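PDB 2GS4: protein YciF from Escherichia coli, which is a homodimeric stress protein of the ferritin-like, rubrerythrin-related class whose molecular function is not established, though metal binding is likely. Local coordinates for residues D147-L150 with T151-A154; H45-L48 with E49-G53; V9-H12 with L13-T17. All blocks are in the same frame, centred on the assembly; numbering follows the deposited sequence.

Interaction 1: residues D147-L150 with T151-A154; sequences DIKL and TDLA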
ATOM      1  N   ASP A 147      12.753 -11.569   3.023  1.00 25.82           N
ATOM      2  CA  ASP A 147      12.106 -11.288   4.293  1.00 25.13           C
ATOM      3  C   ASP A 147      12.672 -12.178   5.409  1.00 30.55           C
ATOM      4  O   ASP A 147      12.927 -11.694   6.510  1.00 28.01           O
ATOM      5  CB  ASP A 147      10.590 -11.466   4.178  1.00 24.18           C
ATOM      6  CG  ASP A 147       9.827 -10.603   5.171  1.00 34.00           C
ATOM      7  OD1 ASP A 147      10.417  -9.624   5.685  1.00 29.49           O
ATOM      8  OD2 ASP A 147       8.639 -10.887   5.429  1.00 36.33           O
ATOM      9  N   ILE A 148      12.887 -13.465   5.132  1.00 24.39           N
ATOM     10  CA  ILE A 148      13.430 -14.370   6.145  1.00 28.45           C
ATOM     11  C   ILE A 148      14.821 -13.910   6.575  1.00 28.28           C
ATOM     12  O   ILE A 148      15.175 -14.004   7.750  1.00 27.29           O
ATOM     13  CB  ILE A 148      13.490 -15.831   5.626  1.00 33.31           C
ATOM     14  CG1 ILE A 148      12.075 -16.422   5.609  1.00 31.86           C
ATOM     15  CG2 ILE A 148      14.405 -16.679   6.531  1.00 29.23           C
ATOM     16  CD1 ILE A 148      11.885 -17.587   4.660  1.00 32.43           C
ATOM     17  N   LYS A 149      15.607 -13.412   5.625  1.00 26.46           N
ATOM     18  CA  LYS A 149      16.943 -12.931   5.945  1.00 29.09           C
ATOM     19  C   LYS A 149      16.827 -11.701   6.852  1.00 29.29           C
ATOM     20  O   LYS A 149      17.612 -11.539   7.781  1.00 32.39           O
ATOM     21  CB  LYS A 149      17.702 -12.600   4.654  1.00 30.96           C
ATOM     22  CG  LYS A 149      19.041 -11.886   4.858  1.00 42.58           C
ATOM     23  CD  LYS A 149      19.900 -12.529   5.943  1.00 46.88           C
ATOM     24  CE  LYS A 149      20.502 -13.856   5.508  1.00 68.50           C
ATOM     25  NZ  LYS A 149      19.473 -14.825   5.052  1.00 77.51           N
ATOM     26  N   LEU A 150      15.844 -10.842   6.587  1.00 28.38           N
ATOM     27  CA  LEU A 150      15.633  -9.645   7.405  1.00 29.53           C
ATOM     28  C   LEU A 150      15.254 -10.041   8.827  1.00 33.01           C
ATOM     29  O   LEU A 150      15.635  -9.373   9.787  1.00 34.39           O
ATOM     30  CB  LEU A 150      14.530  -8.755   6.806  1.00 30.03           C
ATOM     31  CG  LEU A 150      14.900  -7.805   5.661  1.00 24.51           C
ATOM     32  CD1 LEU A 150      13.662  -7.071   5.166  1.00 24.52           C
ATOM     33  CD2 LEU A 150      15.940  -6.811   6.151  1.00 25.45           C
ATOM     34  N   THR A 151      14.504 -11.128   8.961  1.00 33.34           N
ATOM     35  CA  THR A 151      14.104 -11.592  10.284  1.00 34.11           C
ATOM     36  C   THR A 151      15.303 -12.148  11.048  1.00 35.73           C
ATOM     37  O   THR A 151      15.429 -11.940  12.255  1.00 45.13           O
ATOM     38  CB  THR A 151      13.018 -12.679  10.203  1.00 29.85           C
ATOM     39  OG1 THR A 151      11.752 -12.068   9.926  1.00 37.91           O
ATOM     40  CG2 THR A 151      12.936 -13.451  11.511  1.00 31.24           C
ATOM     41  N   ASP A 152      16.179 -12.861  10.344  1.00 34.03           N
ATOM     42  CA  ASP A 152      17.372 -13.420  10.972  1.00 28.58           C
ATOM     43  C   ASP A 152      18.193 -12.250  11.489  1.00 25.60           C
ATOM     44  O   ASP A 152      18.795 -12.314  12.555  1.00 27.90           O
ATOM     45  CB  ASP A 152      18.195 -14.208   9.951  1.00 36.21           C
ATOM     46  CG  ASP A 152      17.470 -15.439   9.442  1.00 39.45           C
ATOM     47  OD1 ASP A 152      17.791 -15.890   8.323  1.00 50.42           O
ATOM     48  OD2 ASP A 152      16.588 -15.962  10.158  1.00 41.47           O
ATOM     49  N   LEU A 153      18.209 -11.169  10.718  1.00 27.92           N
ATOM     50  CA  LEU A 153      18.959  -9.985  11.100  1.00 25.14           C
ATOM     51  C   LEU A 153      18.320  -9.289  12.293  1.00 22.69           C
ATOM     52  O   LEU A 153      19.020  -8.813  13.179  1.00 26.23           O
ATOM     53  CB  LEU A 153      19.081  -9.034   9.907  1.00 29.50           C
ATOM     54  CG  LEU A 153      19.942  -9.661   8.807  1.00 29.63           C
ATOM     55  CD1 LEU A 153      19.956  -8.775   7.573  1.00 24.81           C
ATOM     56  CD2 LEU A 153      21.350  -9.878   9.333  1.00 43.29           C
ATOM     57  N   ALA A 154      16.994  -9.242  12.332  1.00 22.74           N
ATOM     58  CA  ALA A 154      16.322  -8.611  13.462  1.00 26.38           C
ATOM     59  C   ALA A 154      16.673  -9.391  14.723  1.00 27.95           C
ATOM     60  O   ALA A 154      16.983  -8.800  15.761  1.00 28.97           O
ATOM     61  CB  ALA A 154      14.813  -8.596  13.257  1.00 34.46           C
TER

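Interaction 2: residues H45-L48 with E49-G53; sequences HAHL and EETHG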
ATOM      1  N   HIS A  45      22.075  -3.974   0.054  1.00 23.31           N
ATOM      2  CA  HIS A  45      22.760  -3.912  -1.232  1.00 27.75           C
ATOM      3  C   HIS A  45      22.414  -5.147  -2.052  1.00 26.93           C
ATOM      4  O   HIS A  45      22.222  -5.060  -3.266  1.00 34.15           O
ATOM      5  CB  HIS A  45      24.276  -3.814  -1.042  1.00 32.96           C
ATOM      6  CG  HIS A  45      25.033  -3.619  -2.320  1.00 40.85           C
ATOM      7  ND1 HIS A  45      24.846  -2.525  -3.139  1.00 57.11           N
ATOM      8  CD2 HIS A  45      25.969  -4.383  -2.925  1.00 50.08           C
ATOM      9  CE1 HIS A  45      25.634  -2.626  -4.194  1.00 61.10           C
ATOM     10  NE2 HIS A  45      26.327  -3.748  -4.088  1.00 41.36           N
ATOM     11  N   ALA A  46      22.319  -6.296  -1.392  1.00 24.49           N
ATOM     12  CA  ALA A  46      21.971  -7.521  -2.092  1.00 27.56           C
ATOM     13  C   ALA A  46      20.554  -7.390  -2.649  1.00 29.11           C
ATOM     14  O   ALA A  46      20.296  -7.770  -3.789  1.00 26.62           O
ATOM     15  CB  ALA A  46      22.059  -8.719  -1.150  1.00 24.42           C
ATOM     16  N   HIS A  47      19.637  -6.839  -1.858  1.00 23.51           N
ATOM     17  CA  HIS A  47      18.260  -6.701  -2.327  1.00 26.43           C
ATOM     18  C   HIS A  47      18.155  -5.665  -3.442  1.00 26.67           C
ATOM     19  O   HIS A  47      17.274  -5.759  -4.303  1.00 29.95           O
ATOM     20  CB  HIS A  47      17.323  -6.313  -1.183  1.00 24.47           C
ATOM     21  CG  HIS A  47      15.874  -6.503  -1.512  1.00 24.07           C
ATOM     22  ND1 HIS A  47      14.873  -5.776  -0.908  1.00 26.12           N
ATOM     23  CD2 HIS A  47      15.261  -7.339  -2.383  1.00 25.59           C
ATOM     24  CE1 HIS A  47      13.702  -6.156  -1.394  1.00 25.75           C
ATOM     25  NE2 HIS A  47      13.911  -7.101  -2.290  1.00 26.93           N
ATOM     26  N   LEU A  48      19.052  -4.679  -3.427  1.00 23.72           N
ATOM     27  CA  LEU A  48      19.068  -3.643  -4.452  1.00 22.08           C
ATOM     28  C   LEU A  48      19.356  -4.303  -5.799  1.00 25.93           C
ATOM     29  O   LEU A  48      18.759  -3.950  -6.819  1.00 22.86           O
ATOM     30  CB  LEU A  48      20.153  -2.607  -4.151  1.00 25.20           C
ATOM     31  CG  LEU A  48      20.540  -1.694  -5.320  1.00 30.73           C
ATOM     32  CD1 LEU A  48      19.287  -1.094  -5.930  1.00 32.18           C
ATOM     33  CD2 LEU A  48      21.491  -0.601  -4.851  1.00 31.09           C
ATOM     34  N   GLU A  49      20.279  -5.255  -5.795  1.00 25.48           N
ATOM     35  CA  GLU A  49      20.624  -5.956  -7.023  1.00 24.14           C
ATOM     36  C   GLU A  49      19.483  -6.865  -7.453  1.00 22.98           C
ATOM     37  O   GLU A  49      19.070  -6.839  -8.609  1.00 21.31           O
ATOM     38  CB  GLU A  49      21.910  -6.747  -6.824  1.00 23.12           C
ATOM     39  CG  GLU A  49      23.094  -5.850  -6.531  1.00 23.71           C
ATOM     40  CD  GLU A  49      23.213  -4.731  -7.545  1.00 33.86           C
ATOM     41  OE1 GLU A  49      23.718  -3.647  -7.184  1.00 44.41           O
ATOM     42  OE2 GLU A  49      22.800  -4.936  -8.710  1.00 44.61           O
ATOM     43  N   GLU A  50      18.955  -7.646  -6.513  1.00 23.08           N
ATOM     44  CA  GLU A  50      17.839  -8.541  -6.794  1.00 28.27           C
ATOM     45  C   GLU A  50      16.631  -7.751  -7.330  1.00 28.03           C
ATOM     46  O   GLU A  50      15.910  -8.244  -8.189  1.00 29.43           O
ATOM     47  CB  GLU A  50      17.487  -9.337  -5.515  1.00 33.53           C
ATOM     48  CG  GLU A  50      16.127 -10.034  -5.482  1.00 43.16           C
ATOM     49  CD  GLU A  50      15.881 -10.774  -4.165  1.00 36.93           C
ATOM     50  OE1 GLU A  50      14.772 -10.651  -3.601  1.00 47.78           O
ATOM     51  OE2 GLU A  50      16.799 -11.486  -3.693  1.00 45.39           O
ATOM     52  N   THR A  51      16.423  -6.525  -6.842  1.00 24.65           N
ATOM     53  CA  THR A  51      15.302  -5.705  -7.303  1.00 25.61           C
ATOM     54  C   THR A  51      15.482  -5.266  -8.758  1.00 26.86           C
ATOM     55  O   THR A  51      14.501  -5.206  -9.513  1.00 25.04           O
ATOM     56  CB  THR A  51      15.088  -4.451  -6.400  1.00 32.59           C
ATOM     57  OG1 THR A  51      14.727  -4.863  -5.073  1.00 28.68           O
ATOM     58  CG2 THR A  51      13.951  -3.575  -6.955  1.00 30.50           C
ATOM     59  N   HIS A  52      16.716  -4.943  -9.151  1.00 24.16           N
ATOM     60  CA  HIS A  52      16.959  -4.557 -10.534  1.00 27.29           C
ATOM     61  C   HIS A  52      16.645  -5.791 -11.375  1.00 29.44           C
ATOM     62  O   HIS A  52      16.097  -5.687 -12.477  1.00 27.80           O
ATOM     63  CB  HIS A  52      18.416  -4.114 -10.748  1.00 26.24           C
ATOM     64  CG  HIS A  52      18.625  -2.638 -10.600  1.00 30.14           C
ATOM     65  ND1 HIS A  52      19.380  -2.085  -9.584  1.00 32.99           N
ATOM     66  CD2 HIS A  52      18.154  -1.595 -11.325  1.00 34.47           C
ATOM     67  CE1 HIS A  52      19.360  -0.769  -9.691  1.00 33.47           C
ATOM     68  NE2 HIS A  52      18.622  -0.445 -10.738  1.00 35.91           N
ATOM     69  N   GLY A  53      16.976  -6.963 -10.839  1.00 28.02           N
ATOM     70  CA  GLY A  53      16.709  -8.196 -11.553  1.00 23.15           C
ATOM     71  C   GLY A  53      15.216  -8.460 -11.686  1.00 27.22           C
ATOM     72  O   GLY A  53      14.763  -9.003 -12.690  1.00 24.18           O
TER

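Interaction 3: residues V9-H12 with L13-T17; sequences VFIH and LLSDT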
ATOM      1  N   VAL A   9      -7.367  -5.125 -14.426  1.00 27.82           N
ATOM      2  CA  VAL A   9      -6.923  -5.131 -13.032  1.00 27.00           C
ATOM      3  C   VAL A   9      -5.483  -5.623 -12.979  1.00 28.53           C
ATOM      4  O   VAL A   9      -4.650  -5.050 -12.281  1.00 29.41           O
ATOM      5  CB  VAL A   9      -7.788  -6.065 -12.137  1.00 27.30           C
ATOM      6  CG1 VAL A   9      -7.185  -6.146 -10.730  1.00 25.09           C
ATOM      7  CG2 VAL A   9      -9.214  -5.543 -12.043  1.00 24.29           C
ATOM      8  N   PHE A  10      -5.198  -6.692 -13.715  1.00 29.34           N
ATOM      9  CA  PHE A  10      -3.853  -7.245 -13.743  1.00 27.33           C
ATOM     10  C   PHE A  10      -2.838  -6.251 -14.285  1.00 28.63           C
ATOM     11  O   PHE A  10      -1.777  -6.058 -13.677  1.00 29.06           O
ATOM     12  CB  PHE A  10      -3.810  -8.538 -14.567  1.00 27.66           C
ATOM     13  CG  PHE A  10      -2.435  -9.162 -14.646  1.00 27.95           C
ATOM     14  CD1 PHE A  10      -1.691  -9.089 -15.817  1.00 31.21           C
ATOM     15  CD2 PHE A  10      -1.879  -9.815 -13.544  1.00 21.87           C
ATOM     16  CE1 PHE A  10      -0.408  -9.649 -15.892  1.00 28.63           C
ATOM     17  CE2 PHE A  10      -0.606 -10.374 -13.607  1.00 25.72           C
ATOM     18  CZ  PHE A  10       0.130 -10.294 -14.788  1.00 31.83           C
ATOM     19  N   ILE A  11      -3.150  -5.615 -15.414  1.00 23.45           N
ATOM     20  CA  ILE A  11      -2.210  -4.659 -15.974  1.00 29.12           C
ATOM     21  C   ILE A  11      -2.002  -3.487 -15.007  1.00 28.88           C
ATOM     22  O   ILE A  11      -0.882  -3.021 -14.816  1.00 24.37           O
ATOM     23  CB  ILE A  11      -2.660  -4.164 -17.392  1.00 30.52           C
ATOM     24  CG1 ILE A  11      -1.581  -3.271 -17.980  1.00 35.98           C
ATOM     25  CG2 ILE A  11      -3.992  -3.444 -17.335  1.00 35.40           C
ATOM     26  CD1 ILE A  11      -0.268  -3.938 -17.941  1.00 50.26           C
ATOM     27  N   HIS A  12      -3.081  -3.032 -14.379  1.00 26.70           N
ATOM     28  CA  HIS A  12      -2.998  -1.938 -13.418  1.00 33.32           C
ATOM     29  C   HIS A  12      -2.055  -2.300 -12.266  1.00 26.16           C
ATOM     30  O   HIS A  12      -1.132  -1.546 -11.954  1.00 29.50           O
ATOM     31  CB  HIS A  12      -4.389  -1.615 -12.853  1.00 32.31           C
ATOM     32  CG  HIS A  12      -4.354  -0.822 -11.583  1.00 37.44           C
ATOM     33  ND1 HIS A  12      -3.991   0.507 -11.540  1.00 36.00           N
ATOM     34  CD2 HIS A  12      -4.627  -1.179 -10.305  1.00 40.97           C
ATOM     35  CE1 HIS A  12      -4.046   0.937 -10.292  1.00 37.66           C
ATOM     36  NE2 HIS A  12      -4.429  -0.066  -9.522  1.00 55.61           N
ATOM     37  N   LEU A  13      -2.292  -3.444 -11.626  1.00 25.22           N
ATOM     38  CA  LEU A  13      -1.460  -3.873 -10.504  1.00 23.49           C
ATOM     39  C   LEU A  13      -0.003  -4.133 -10.882  1.00 24.33           C
ATOM     40  O   LEU A  13       0.901  -3.873 -10.092  1.00 28.74           O
ATOM     41  CB  LEU A  13      -2.065  -5.120  -9.845  1.00 24.13           C
ATOM     42  CG  LEU A  13      -3.369  -4.925  -9.060  1.00 28.68           C
ATOM     43  CD1 LEU A  13      -3.919  -6.279  -8.644  1.00 24.13           C
ATOM     44  CD2 LEU A  13      -3.118  -4.049  -7.837  1.00 30.03           C
ATOM     45  N   LEU A  14       0.220  -4.660 -12.081  1.00 25.27           N
ATOM     46  CA  LEU A  14       1.576  -4.941 -12.542  1.00 23.62           C
ATOM     47  C   LEU A  14       2.325  -3.631 -12.771  1.00 22.98           C
ATOM     48  O   LEU A  14       3.511  -3.513 -12.441  1.00 23.95           O
ATOM     49  CB  LEU A  14       1.537  -5.747 -13.846  1.00 23.40           C
ATOM     50  CG  LEU A  14       2.903  -6.188 -14.374  1.00 21.90           C
ATOM     51  CD1 LEU A  14       3.459  -7.278 -13.491  1.00 21.88           C
ATOM     52  CD2 LEU A  14       2.760  -6.693 -15.814  1.00 26.08           C
ATOM     53  N   SER A  15       1.621  -2.654 -13.338  1.00 26.26           N
ATOM     54  CA  SER A  15       2.188  -1.340 -13.623  1.00 27.53           C
ATOM     55  C   SER A  15       2.526  -0.618 -12.321  1.00 30.88           C
ATOM     56  O   SER A  15       3.521   0.120 -12.241  1.00 26.97           O
ATOM     57  CB  SER A  15       1.201  -0.497 -14.435  1.00 26.21           C
ATOM     58  OG  SER A  15       0.981  -1.055 -15.718  1.00 28.21           O
ATOM     59  N   ASP A  16       1.693  -0.835 -11.306  1.00 28.35           N
ATOM     60  CA  ASP A  16       1.904  -0.218 -10.003  1.00 26.81           C
ATOM     61  C   ASP A  16       3.149  -0.867  -9.404  1.00 23.60           C
ATOM     62  O   ASP A  16       4.034  -0.186  -8.881  1.00 24.06           O
ATOM     63  CB  ASP A  16       0.696  -0.473  -9.098  1.00 28.76           C
ATOM     64  CG  ASP A  16       0.291   0.753  -8.295  1.00 34.27           C
ATOM     65  OD1 ASP A  16      -0.549   0.614  -7.377  1.00 44.40           O
ATOM     66  OD2 ASP A  16       0.804   1.851  -8.581  1.00 24.87           O
ATOM     67  N   THR A  17       3.232  -2.189  -9.510  1.00 24.56           N
ATOM     68  CA  THR A  17       4.384  -2.897  -8.971  1.00 23.94           C
ATOM     69  C   THR A  17       5.670  -2.473  -9.696  1.00 23.84           C
ATOM     70  O   THR A  17       6.725  -2.345  -9.066  1.00 27.13           O
ATOM     71  CB  THR A  17       4.166  -4.428  -9.041  1.00 23.07           C
ATOM     72  OG1 THR A  17       3.225  -4.814  -8.029  1.00 24.02           O
ATOM     73  CG2 THR A  17       5.463  -5.183  -8.829  1.00 20.34           C
TER

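Interaction 1: residues D147-L150 with T151-A154
Asp152 sits one helical turn after Ile148, and its backbone N donates to Ile148 O at 3.0 Å. This is one of four successive i to i+4 bonds in the last helix, 130-159, of a ferritin-like helical bundle. Thr151 N, Leu153 N and Ala154 N are satisfied in the same way by the carbonyls of Asp147, Lys149 and Leu150. The Thr151 hydroxyl has its partner outside the turn, bonding to Gln107 OE1 on helix 95-126. Leu150 and Leu153 also face that helix, touching Ala106 and Ile103. On the exposed side the Lys149 chain leaves anti to its own N (chi1 171°) and then bends at each later torsion. The bends swing NZ back across Asp152 at about a right angle, giving a long salt bridge of 3.8 Å from NZ to Asp152 OD1. The same carboxylate runs alongside Ile148, with OD1 3.9 Å from Ile148 CG2. An alanine in place of Asp152 would keep the backbone bond but would probably leave the lysine ammonium without this mate and free to swing into solvent. Lower on the folded lysine, CD packs against Leu153, 4.1 Å from its CG.

Interaction 2: residues H45-L48 with E49-G53
Chi1 of Thr51, -64°, turns OG1 back toward the preceding turn, while His47 carries its ring anti to its own N (chi1 -165°). The two torsions bring the hydroxyl over one face of the imidazole, 3.6 Å above its plane and offset toward the rim. All this lies on helix 38-63 of the ferritin-like bundle, with bonds between residues four apart. The hydroxyl also donates to His47 O at 2.8 Å, arriving above the carbonyl plane. Thr51 N donates to the same oxygen from the opposite face of that plane. Two donors from one residue therefore grip this carbonyl, and the hydroxyl's rotation is fixed.

Glu50 extends across His47 obliquely. Its OE1 comes 3.6 Å from His47 CD2, with carboxylate and ring planes 78° apart. The polar ends of both find partners on helix 130-159. His47 NE2 bonds to Glu143 OE1, and Glu50 OE1 bonds to Thr146 OG1. Glu50 OE1 also lies close to Glu143 OE1, two like charges near each other. The side chains of His47 and Thr51 also touch Leu28 of helix 6-33, so this turn joins three helices.

On the more exposed side His45 and Glu49 run side by side, with His45 CE1 3.7 Å from Glu49 OE1. Leu48 and His52 do likewise. Leu48 O accepts from His52 N at 3.3 Å, and His52 ND1 adds a weak bond to that oxygen at 3.4 Å.

Interaction 3: residues V9-H12 with L13-T17
Leu13 can be followed outward from the backbone, where its N donates to Val9 O at 2.9 Å in a nearly straight bond (172° at the hydrogen). Its CB is 3.6 Å from Val9 O. Its CG is as near to the oxygen and also reaches the His12 ring, 4.1 Å from CD2. There the chain forks. CD1 meets Val9 CG1 at 3.9 Å, the two side chains running alongside each other. CD2 goes to the other neighbour and meets His12 CD2. With CG beside its own N (chi1 -70°), the leucine leans back over the preceding turn, which lets one branch lie against each residue.

The turn belongs to helix 6-33, the first long helix of the ferritin-like bundle. Leu13 also packs on Leu120 of helix 95-126. Val9 and His12 touch Thr119 of the second subunit, which places this side of the helix at the homodimer interface. Round the helix, Phe10 and Leu14 make a looser apolar contact, and Leu14 goes on to Val61 and Val62 of helix 38-63.

Ser15 closes the turn in a polar way. Its N and its OG both bond to Ile11 O, each at 2.9 Å, from opposite faces of the carbonyl plane. OG has a second partner in Lys71 N, which ties the 64-75 connection to this helix. The methyl end of Ile11 borders the hydroxyl, with CD1 3.8 Å from Ser15 OG.

Overall arrangement
The three contacts are single turns on three helices of one bundle. Interactions 1 and 2 have centres 16 Å apart and approach to about 6 Å between nearest atoms without touching. Glu143 and Thr146, on the turn just before residues 147-150, bridge that gap by bonding to His47 and Glu50. Interactions 2 and 3 lie on consecutive helices, with centres 21 Å apart. Interaction 3 is on the opposite side of the chain's centre from interaction 1, 28 Å away between centres. It alone touches the second subunit. Helix 95-126 packs against both interactions 1 and 3. Given the family, His47, Glu50 and Glu143 together are consistent with a rubrerythrin-like metal site.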